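Xylanase Y (Bacillus halodurans, PDB 1WU4) hydrolyses xylooligosaccharides of three or more units, releasing xylose from the reducing end with inversion of anomeric configuration. Local coordinates at residues 88-92 with 133-137; 267-271 with 283-288. The protein carries 1 engineered substitution. All coordinates share one frame; numbering follows the deposited sequence.

Contact 1 (88-92 with 133-137); sequences FDRIW and FALAL
Leu137 lays its CD2 methyl over one face of the Trp92 indole, 3.9 Å from the centroid of the five-membered ring and only 16° off the ring normal, a clear CH-pi contact. The second branch, CD1, lies on the same side of the indole, above the rim at CZ2 and CH2, with CH2 of Trp92 3.8 Å from CD1 of Leu137, and the forked leucine thus spans both rings of the indole. The long axes of the two side chains meet at roughly a right angle. Trp92 reaches across because its CG is anti to the backbone N (chi1 178°), which swings the indole toward helix 127-144 although its CB does not point there. The indole NE1 is satisfied by the carbonyl oxygen of Pro151.

One turn earlier, Phe88 extends in the same way. Its ring meets Leu137 at the edge, with CZ of Phe88 4.0 Å from CD2 of Leu137, so a single methyl touches two aromatic rings. Beside it, CE1 of Phe88 comes within 4.0 Å of CB of Ala136; a residue with so short a side chain lets the ring approach the helix backbone, where CE1 of Phe88 is 3.6 Å from O of Ala136. At the other end Trp92 turns CZ3 to CD1 of Phe133 at 4.3 Å, the planes inclined obliquely at 52°.

The helix axes stay 12.6 Å apart, a wide separation that large aromatic side chains suit by bridging it. Met76 of helix 69-81 touches Phe88, Trp92 and Phe133, binding a third helix to the group. No hydrogen bond crosses between the segments: cohesion here is dispersion and CH-pi attraction among buried, apolar groups.

Contact 2 (267-271 with 283-288); sequences VAANI and WSAEEI
With CG1 beside its backbone N (chi1 -70°) and the chain then extended, Ile271 carries CD1 in among the side chains of helix 282-295, while its other branch, CG2, lies anti to N and takes a separate set of neighbours. CD1 of Ile271 meets CG of Glu287 at 3.6 Å and CZ3 of Trp283 at 3.8 Å; CG2 of Ile271 lies 3.7 Å from CB of Ser284. Ile288 completes the hole in which this knob sits. A beta-branched residue fits because its two arms fill different sides of the hole.

CG of Glu287, anti to its backbone N (chi1 161°), is the aliphatic part that meets the isoleucine, and the bend at chi2 then turns the carboxylate aside; its CB also covers one face of the Trp283 ring. Ile288 returns the contact one turn on, placing CD1 4.1 Å from CB of Ala268, where a small side chain allows close approach to the backbone.

The polar element is a water that donates to O of Ile271 and is also hydrogen-bonded to OG of Ser284, each at 2.8 Å, linking the helices beside the apolar knob; the same hydroxyl bonds Ser281 OG. The axes lie 10.5 Å apart at 147°, an antiparallel helical hairpin closed by a short connection, as expected for successive helices of the (alpha/alpha)6 barrel of glycoside hydrolase family 8.

How the contacts relate
Contacts 1 and 2 lie on opposite sides of the chain's centre, each about 14 Å from it, with centres 27 Å apart and nearest atoms about 10 Å apart, so neither touches the other. The helices are crossed at the same angle in both, and both contacts join helices consecutive along the chain, but 40 residues lie between the segments of contact 1, which meet over a greater axis separation, and 11 between those of contact 2. Each lies near one of the probable catalytic residues: the side chain of Phe133 is about 8 Å from that of Glu70, the likely proton donor, while the side chain of Ala268 is about 12 Å from that of Asp263, the likely proton acceptor.

Contact 1 (88-92 with 133-137)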
loop_
_atom_site.group_PDB
_atom_site.type_symbol
_atom_site.label_atom_id
_atom_site.label_comp_id
_atom_site.label_asym_id
_atom_site.label_seq_id
_atom_site.Cartn_x
_atom_site.Cartn_y
_atom_site.Cartn_z
ATOM N N PHE A 88 13.704 5.305 -8.977
ATOM C CA PHE A 88 12.434 6.018 -8.921
ATOM C C PHE A 88 12.077 6.586 -10.292
ATOM O O PHE A 88 10.975 6.372 -10.797
ATOM C CB PHE A 88 12.527 7.167 -7.914
ATOM C CG PHE A 88 11.224 7.879 -7.675
ATOM C CD1 PHE A 88 10.449 7.579 -6.556
ATOM C CD2 PHE A 88 10.770 8.850 -8.562
ATOM C CE1 PHE A 88 9.244 8.239 -6.322
ATOM C CE2 PHE A 88 9.564 9.516 -8.338
ATOM C CZ PHE A 88 8.800 9.210 -7.214
ATOM N N ASP A 89 13.019 7.315 -10.883
ATOM C CA ASP A 89 12.809 7.937 -12.187
ATOM C C ASP A 89 12.588 6.934 -13.315
ATOM O O ASP A 89 11.786 7.177 -14.213
ATOM C CB ASP A 89 13.985 8.860 -12.521
ATOM C CG ASP A 89 13.976 10.133 -11.697
ATOM O OD1 ASP A 89 14.971 10.890 -11.746
ATOM O OD2 ASP A 89 12.966 10.386 -11.001
ATOM N N ARG A 90 13.299 5.811 -13.274
ATOM C CA ARG A 90 13.128 4.791 -14.301
ATOM C C ARG A 90 11.693 4.260 -14.273
ATOM O O ARG A 90 11.056 4.102 -15.315
ATOM C CB ARG A 90 14.112 3.637 -14.083
ATOM C CG ARG A 90 15.528 3.901 -14.595
ATOM C CD ARG A 90 16.459 2.764 -14.191
ATOM N NE ARG A 90 17.819 2.921 -14.706
ATOM C CZ ARG A 90 18.198 2.600 -15.940
ATOM N NH1 ARG A 90 17.323 2.097 -16.800
ATOM N NH2 ARG A 90 19.461 2.773 -16.309
ATOM N N ILE A 91 11.184 4.000 -13.072
ATOM C CA ILE A 91 9.829 3.483 -12.907
ATOM C C ILE A 91 8.769 4.524 -13.273
ATOM O O ILE A 91 7.818 4.227 -13.999
ATOM C CB ILE A 91 9.593 3.017 -11.449
ATOM C CG1 ILE A 91 10.522 1.843 -11.120
ATOM C CG2 ILE A 91 8.135 2.616 -11.256
ATOM C CD1 ILE A 91 10.503 1.436 -9.656
ATOM N N TRP A 92 8.932 5.742 -12.768
ATOM C CA TRP A 92 7.979 6.810 -13.045
ATOM C C TRP A 92 7.952 7.126 -14.542
ATOM O O TRP A 92 6.894 7.385 -15.112
ATOM C CB TRP A 92 8.357 8.053 -12.233
ATOM C CG TRP A 92 7.478 9.251 -12.450
ATOM C CD1 TRP A 92 7.897 10.526 -12.693
ATOM C CD2 TRP A 92 6.042 9.302 -12.409
ATOM N NE1 TRP A 92 6.817 11.368 -12.805
ATOM C CE2 TRP A 92 5.667 10.645 -12.635
ATOM C CE3 TRP A 92 5.036 8.346 -12.202
ATOM C CZ2 TRP A 92 4.330 11.060 -12.661
ATOM C CZ3 TRP A 92 3.703 8.761 -12.228
ATOM C CH2 TRP A 92 3.366 10.108 -12.457
ATOM N N PHE A 133 1.201 6.610 -5.977
ATOM C CA PHE A 133 1.967 7.454 -6.901
ATOM C C PHE A 133 2.068 8.862 -6.317
ATOM O O PHE A 133 3.148 9.446 -6.245
ATOM C CB PHE A 133 1.282 7.576 -8.275
ATOM C CG PHE A 133 1.452 6.378 -9.176
ATOM C CD1 PHE A 133 2.692 5.772 -9.342
ATOM C CD2 PHE A 133 0.368 5.892 -9.899
ATOM C CE1 PHE A 133 2.848 4.694 -10.221
ATOM C CE2 PHE A 133 0.514 4.820 -10.778
ATOM C CZ PHE A 133 1.755 4.220 -10.938
ATOM N N ALA A 134 0.926 9.403 -5.902
ATOM C CA ALA A 134 0.879 10.751 -5.355
ATOM C C ALA A 134 1.789 10.956 -4.153
ATOM O O ALA A 134 2.572 11.904 -4.127
ATOM C CB ALA A 134 -0.556 11.122 -5.000
ATOM N N LEU A 135 1.708 10.079 -3.154
ATOM C CA LEU A 135 2.566 10.276 -1.993
ATOM C C LEU A 135 4.037 10.058 -2.330
ATOM O O LEU A 135 4.897 10.798 -1.850
ATOM C CB LEU A 135 2.153 9.374 -0.821
ATOM C CG LEU A 135 2.852 9.760 0.495
ATOM C CD1 LEU A 135 2.517 11.203 0.858
ATOM C CD2 LEU A 135 2.420 8.829 1.613
ATOM N N ALA A 136 4.330 9.055 -3.155
ATOM C CA ALA A 136 5.712 8.784 -3.542
ATOM C C ALA A 136 6.294 10.005 -4.255
ATOM O O ALA A 136 7.453 10.366 -4.040
ATOM C CB ALA A 136 5.781 7.559 -4.448
ATOM N N LEU A 137 5.484 10.637 -5.099
ATOM C CA LEU A 137 5.918 11.828 -5.821
ATOM C C LEU A 137 6.164 12.996 -4.861
ATOM O O LEU A 137 7.123 13.749 -5.039
ATOM C CB LEU A 137 4.884 12.209 -6.883
ATOM C CG LEU A 137 4.847 11.288 -8.108
ATOM C CD1 LEU A 137 3.564 11.516 -8.885
ATOM C CD2 LEU A 137 6.060 11.549 -8.992
#

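Contact 2 (267-271 with 283-288)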
loop_
_atom_site.group_PDB
_atom_site.type_symbol
_atom_site.label_atom_id
_atom_site.label_comp_id
_atom_site.label_asym_id
_atom_site.label_seq_id
_atom_site.Cartn_x
_atom_site.Cartn_y
_atom_site.Cartn_z
ATOM N N VAL A 267 -4.723 -4.423 5.142
ATOM C CA VAL A 267 -5.404 -3.648 6.172
ATOM C C VAL A 267 -4.577 -3.585 7.461
ATOM O O VAL A 267 -4.376 -2.506 8.017
ATOM C CB VAL A 267 -6.807 -4.230 6.462
ATOM C CG1 VAL A 267 -7.415 -3.560 7.687
ATOM C CG2 VAL A 267 -7.711 -4.022 5.251
ATOM N N ALA A 268 -4.084 -4.729 7.928
ATOM C CA ALA A 268 -3.280 -4.750 9.149
ATOM C C ALA A 268 -2.022 -3.902 8.991
ATOM O O ALA A 268 -1.626 -3.183 9.910
ATOM C CB ALA A 268 -2.900 -6.184 9.503
ATOM N N ALA A 269 -1.390 -3.991 7.823
ATOM C CA ALA A 269 -0.179 -3.222 7.561
ATOM C C ALA A 269 -0.470 -1.727 7.574
ATOM O O ALA A 269 0.292 -0.947 8.145
ATOM C CB ALA A 269 0.426 -3.624 6.218
ATOM N N ASN A 270 -1.568 -1.334 6.931
ATOM C CA ASN A 270 -1.968 0.069 6.867
ATOM C C ASN A 270 -2.256 0.623 8.257
ATOM O O ASN A 270 -1.905 1.761 8.570
ATOM C CB ASN A 270 -3.216 0.240 5.994
ATOM C CG ASN A 270 -2.972 -0.113 4.543
ATOM O OD1 ASN A 270 -1.848 -0.037 4.049
ATOM N ND2 ASN A 270 -4.038 -0.482 3.844
ATOM N N ILE A 271 -2.908 -0.184 9.084
ATOM C CA ILE A 271 -3.229 0.231 10.442
ATOM C C ILE A 271 -1.937 0.410 11.234
ATOM O O ILE A 271 -1.808 1.345 12.022
ATOM C CB ILE A 271 -4.152 -0.804 11.117
ATOM C CG1 ILE A 271 -5.529 -0.747 10.452
ATOM C CG2 ILE A 271 -4.271 -0.527 12.615
ATOM C CD1 ILE A 271 -6.495 -1.808 10.920
ATOM N N TRP A 283 -8.688 1.668 19.350
ATOM C CA TRP A 283 -9.285 0.825 18.322
ATOM C C TRP A 283 -8.243 0.061 17.509
ATOM O O TRP A 283 -8.398 -1.132 17.271
ATOM C CB TRP A 283 -10.147 1.649 17.359
ATOM C CG TRP A 283 -10.839 0.774 16.353
ATOM C CD1 TRP A 283 -12.047 0.150 16.501
ATOM C CD2 TRP A 283 -10.316 0.334 15.089
ATOM N NE1 TRP A 283 -12.304 -0.654 15.418
ATOM C CE2 TRP A 283 -11.259 -0.560 14.536
ATOM C CE3 TRP A 283 -9.140 0.606 14.375
ATOM C CZ2 TRP A 283 -11.063 -1.186 13.299
ATOM C CZ3 TRP A 283 -8.946 -0.017 13.144
ATOM C CH2 TRP A 283 -9.905 -0.902 12.621
ATOM N N SER A 284 -7.188 0.748 17.081
ATOM C CA SER A 284 -6.156 0.095 16.278
ATOM C C SER A 284 -5.438 -1.019 17.028
ATOM O O SER A 284 -5.194 -2.086 16.469
ATOM C CB SER A 284 -5.144 1.123 15.773
ATOM O OG SER A 284 -5.765 2.019 14.868
ATOM N N ALA A 285 -5.099 -0.777 18.290
ATOM C CA ALA A 285 -4.417 -1.793 19.084
ATOM C C ALA A 285 -5.331 -3.003 19.254
ATOM O O ALA A 285 -4.902 -4.147 19.111
ATOM C CB ALA A 285 -4.038 -1.226 20.448
ATOM N N GLU A 286 -6.601 -2.744 19.547
ATOM C CA GLU A 286 -7.563 -3.821 19.730
ATOM C C GLU A 286 -7.807 -4.592 18.434
ATOM O O GLU A 286 -7.984 -5.811 18.453
ATOM C CB GLU A 286 -8.875 -3.254 20.278
ATOM C CG GLU A 286 -8.751 -2.762 21.718
ATOM C CD GLU A 286 -9.911 -1.894 22.162
ATOM O OE1 GLU A 286 -9.942 -1.519 23.353
ATOM O OE2 GLU A 286 -10.785 -1.577 21.327
ATOM N N GLU A 287 -7.809 -3.879 17.311
ATOM C CA GLU A 287 -8.022 -4.500 16.006
ATOM C C GLU A 287 -6.865 -5.430 15.654
ATOM O O GLU A 287 -7.079 -6.560 15.213
ATOM C CB GLU A 287 -8.185 -3.412 14.939
ATOM C CG GLU A 287 -7.961 -3.854 13.491
ATOM C CD GLU A 287 -8.919 -4.930 13.012
ATOM O OE1 GLU A 287 -10.012 -5.095 13.594
ATOM O OE2 GLU A 287 -8.579 -5.612 12.023
ATOM N N ILE A 288 -5.638 -4.959 15.856
ATOM C CA ILE A 288 -4.475 -5.785 15.559
ATOM C C ILE A 288 -4.446 -6.993 16.496
ATOM O O ILE A 288 -4.107 -8.103 16.080
ATOM C CB ILE A 288 -3.167 -4.968 15.669
ATOM C CG1 ILE A 288 -3.131 -3.901 14.563
ATOM C CG2 ILE A 288 -1.960 -5.887 15.566
ATOM C CD1 ILE A 288 -3.331 -4.445 13.153
HETATM O O HOH W 1 -3.818 2.942 13.146
#